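Protein LEC-6 (Caenorhabditis elegans, PDB 3VV1) is a nematode galectin that binds galactose-containing glycans, with a preference for fucose-containing saccharides. Local coordinates at residues Arg49-Pro54 against Val153-Val158. Sequence-based numbering, arbitrary orientation.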
ATOM      1  N   ARG A  49       1.925 -12.489  -1.400  1.00  8.88           N
ATOM      2  CA  ARG A  49       1.399 -13.396  -2.401  1.00 10.02           C
ATOM      3  C   ARG A  49       1.814 -12.872  -3.763  1.00 10.10           C
ATOM      4  O   ARG A  49       1.492 -11.695  -4.108  1.00 11.64           O
ATOM      5  CB  ARG A  49      -0.118 -13.501  -2.324  1.00 13.88           C
ATOM      6  CG  ARG A  49      -0.660 -14.419  -3.426  1.00 19.20           C
ATOM      7  CD  ARG A  49      -2.099 -14.937  -3.164  1.00 28.13           C
ATOM      8  NE  ARG A  49      -2.938 -13.836  -2.728  1.00 43.23           N
ATOM      9  CZ  ARG A  49      -3.348 -12.849  -3.534  1.00 34.82           C
ATOM     10  NH1 ARG A  49      -3.003 -12.876  -4.821  1.00 42.89           N
ATOM     11  NH2 ARG A  49      -4.072 -11.847  -3.059  1.00 34.13           N
ATOM     12  N   LEU A  50       2.473 -13.736  -4.554  1.00  9.67           N
ATOM     13  CA  LEU A  50       2.917 -13.376  -5.899  1.00  9.44           C
ATOM     14  C   LEU A  50       2.286 -14.313  -6.878  1.00 11.54           C
ATOM     15  O   LEU A  50       2.225 -15.526  -6.594  1.00 12.04           O
ATOM     16  CB  LEU A  50       4.431 -13.569  -5.957  1.00 10.16           C
ATOM     17  CG  LEU A  50       5.226 -12.675  -5.017  1.00  9.69           C
ATOM     18  CD1 LEU A  50       6.678 -13.141  -5.071  1.00 14.12           C
ATOM     19  CD2 LEU A  50       5.130 -11.216  -5.434  1.00 13.03           C
ATOM     20  N   VAL A  51       1.818 -13.797  -8.014  1.00  9.70           N
ATOM     21  CA  VAL A  51       1.436 -14.750  -9.095  1.00  8.67           C
ATOM     22  C   VAL A  51       2.520 -14.518 -10.128  1.00  9.84           C
ATOM     23  O   VAL A  51       2.730 -13.357 -10.557  1.00 10.15           O
ATOM     24  CB  VAL A  51       0.050 -14.423  -9.661  1.00  9.47           C
ATOM     25  CG1 VAL A  51      -0.234 -15.335 -10.893  1.00 10.36           C
ATOM     26  CG2 VAL A  51      -1.003 -14.680  -8.565  1.00 11.60           C
ATOM     27  N   LEU A  52       3.217 -15.584 -10.464  1.00  9.58           N
ATOM     28  CA  LEU A  52       4.467 -15.486 -11.245  1.00 11.00           C
ATOM     29  C   LEU A  52       4.505 -16.477 -12.383  1.00 10.73           C
ATOM     30  O   LEU A  52       3.855 -17.514 -12.358  1.00 10.79           O
ATOM     31  CB  LEU A  52       5.687 -15.826 -10.335  1.00 15.16           C
ATOM     32  CG  LEU A  52       5.947 -15.214  -9.013  1.00 15.20           C
ATOM     33  CD1 LEU A  52       7.074 -15.929  -8.318  1.00 13.76           C
ATOM     34  CD2 LEU A  52       6.300 -13.736  -9.319  1.00 18.23           C
ATOM     35  N   LEU A  53       5.254 -16.123 -13.422  1.00 10.84           N
ATOM     36  CA  LEU A  53       5.502 -17.020 -14.553  1.00 12.17           C
ATOM     37  C   LEU A  53       7.028 -17.038 -14.771  1.00 12.73           C
ATOM     38  O   LEU A  53       7.575 -16.053 -15.256  1.00 13.66           O
ATOM     39  CB  LEU A  53       4.786 -16.454 -15.816  1.00 16.37           C
ATOM     40  CG  LEU A  53       5.078 -17.091 -17.173  1.00 19.27           C
ATOM     41  CD1 LEU A  53       4.319 -18.363 -17.332  1.00 20.68           C
ATOM     42  CD2 LEU A  53       4.591 -16.182 -18.326  1.00 25.00           C
ATOM     43  N   PRO A  54       7.724 -18.126 -14.388  1.00 13.32           N
ATOM     44  CA  PRO A  54       9.154 -18.177 -14.647  1.00 13.26           C
ATOM     45  C   PRO A  54       9.340 -18.172 -16.159  1.00 14.25           C
ATOM     46  O   PRO A  54       8.533 -18.781 -16.883  1.00 16.64           O
ATOM     47  CB  PRO A  54       9.575 -19.541 -14.046  1.00 15.85           C
ATOM     48  CG  PRO A  54       8.502 -19.876 -13.055  1.00 17.46           C
ATOM     49  CD  PRO A  54       7.249 -19.377 -13.737  1.00 16.25           C
ATOM     50  N   VAL A 153       6.228 -11.103 -13.234  1.00 11.17           N
ATOM     51  CA  VAL A 153       5.326 -10.980 -12.073  1.00 10.42           C
ATOM     52  C   VAL A 153       3.971 -10.482 -12.598  1.00  9.96           C
ATOM     53  O   VAL A 153       3.822  -9.320 -13.033  1.00 12.63           O
ATOM     54  CB  VAL A 153       5.911  -9.992 -11.010  1.00 10.68           C
ATOM     55  CG1 VAL A 153       4.950  -9.880  -9.841  1.00 12.30           C
ATOM     56  CG2 VAL A 153       7.257 -10.528 -10.496  1.00 12.83           C
ATOM     57  N   HIS A 154       2.951 -11.339 -12.488  1.00  9.49           N
ATOM     58  CA  HIS A 154       1.605 -10.910 -12.824  1.00 10.11           C
ATOM     59  C   HIS A 154       1.012 -10.054 -11.692  1.00 10.09           C
ATOM     60  O   HIS A 154       0.340  -9.038 -11.976  1.00 10.78           O
ATOM     61  CB  HIS A 154       0.700 -12.136 -13.045  1.00 10.10           C
ATOM     62  CG  HIS A 154      -0.744 -11.761 -13.085  1.00 10.14           C
ATOM     63  ND1 HIS A 154      -1.305 -11.061 -14.112  1.00 11.13           N
ATOM     64  CD2 HIS A 154      -1.744 -11.947 -12.151  1.00 10.72           C
ATOM     65  CE1 HIS A 154      -2.620 -10.817 -13.833  1.00 11.73           C
ATOM     66  NE2 HIS A 154      -2.887 -11.342 -12.638  1.00 10.20           N
ATOM     67  N   SER A 155       1.185 -10.469 -10.429  1.00 10.04           N
ATOM     68  CA  SER A 155       0.590  -9.656  -9.309  1.00  9.28           C
ATOM     69  C   SER A 155       1.389  -9.838  -8.070  1.00  9.42           C
ATOM     70  O   SER A 155       2.064 -10.871  -7.896  1.00  8.97           O
ATOM     71  CB  SER A 155      -0.897 -10.033  -9.065  1.00 10.12           C
ATOM     72  OG  SER A 155      -1.051 -11.396  -8.671  1.00 10.25           O
ATOM     73  N   ALA A 156       1.375  -8.814  -7.212  1.00  9.71           N
ATOM     74  CA  ALA A 156       2.064  -8.880  -5.923  1.00  8.58           C
ATOM     75  C   ALA A 156       1.180  -8.214  -4.855  1.00  9.77           C
ATOM     76  O   ALA A 156       0.671  -7.093  -5.120  1.00 11.93           O
ATOM     77  CB  ALA A 156       3.413  -8.181  -6.028  1.00 10.14           C
ATOM     78  N   HIS A 157       1.009  -8.899  -3.695  1.00  9.83           N
ATOM     79  CA  HIS A 157       0.096  -8.450  -2.659  1.00 11.00           C
ATOM     80  C   HIS A 157       0.707  -8.666  -1.336  1.00 10.32           C
ATOM     81  O   HIS A 157       1.290  -9.731  -1.114  1.00 11.36           O
ATOM     82  CB  HIS A 157      -1.202  -9.256  -2.748  1.00 12.18           C
ATOM     83  CG  HIS A 157      -2.133  -9.083  -1.560  1.00 16.20           C
ATOM     84  ND1 HIS A 157      -2.624 -10.036  -0.712  1.00 18.44           N
ATOM     85  CD2 HIS A 157      -2.658  -7.878  -1.123  1.00 17.69           C
ATOM     86  CE1 HIS A 157      -3.436  -9.435   0.175  1.00 16.82           C
ATOM     87  NE2 HIS A 157      -3.442  -8.108  -0.045  1.00 21.48           N
ATOM     88  N   VAL A 158       0.496  -7.726  -0.393  1.00 10.56           N
ATOM     89  CA  VAL A 158       0.958  -7.900   0.984  1.00 11.28           C
ATOM     90  C   VAL A 158      -0.246  -7.709   1.895  1.00 13.16           C
ATOM     91  O   VAL A 158      -1.040  -6.739   1.743  1.00 13.95           O
ATOM     92  CB  VAL A 158       2.089  -6.906   1.374  1.00 11.90           C
ATOM     93  CG1 VAL A 158       2.271  -6.788   2.902  1.00 14.45           C
ATOM     94  CG2 VAL A 158       3.387  -7.361   0.735  1.00 12.58           C
TER
HETATM   95  O   HOH W   1      -0.899 -11.277  -5.930  1.00 14.61           O
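With CG anti to the backbone N and the chain bent at chi3 (46°), Arg49 turns its guanidinium toward His157, whose CB lies over one guanidinium face. Arg49 NH2 comes 3.3 Å from His157 ND1, and the guanidinium and imidazole planes lie 33° apart, the two side chains meeting at a slant. Ser155 has chi1 near 62°, which sets OG between backbone N and carbonyl carbon and 3.3 Å from Val51 CG2. From there OG donates to a water that in turn donates to Arg49 O, so one solvent molecule joins the two strands on this face. The backbones themselves run antiparallel: Arg49 and His157 form a doubly hydrogen-bonded pair, and Val51 N reaches Ser155 O at 2.9 Å. Val51 O takes two donors, His154 N at 2.8 Å and Ser155 N at a longer 3.3 Å. Two residues, His154 and Ser155, therefore sit opposite the single Val51, and a helix-like backbone turn at His154 shifts the register by one residue. On the other, buried face, Leu50 CD2 packs 3.5 Å from Ala156 CB, and Leu52 CD2 meets Val153 CG2 at the same distance. Leu50 and Val153 also touch Ile147 of the opposing sheet, while Phe24 of the second subunit packs on Ala156. The double acceptance at Val51 O marks a classic beta bulge, here between neighbouring antiparallel strands of the galectin beta-sandwich.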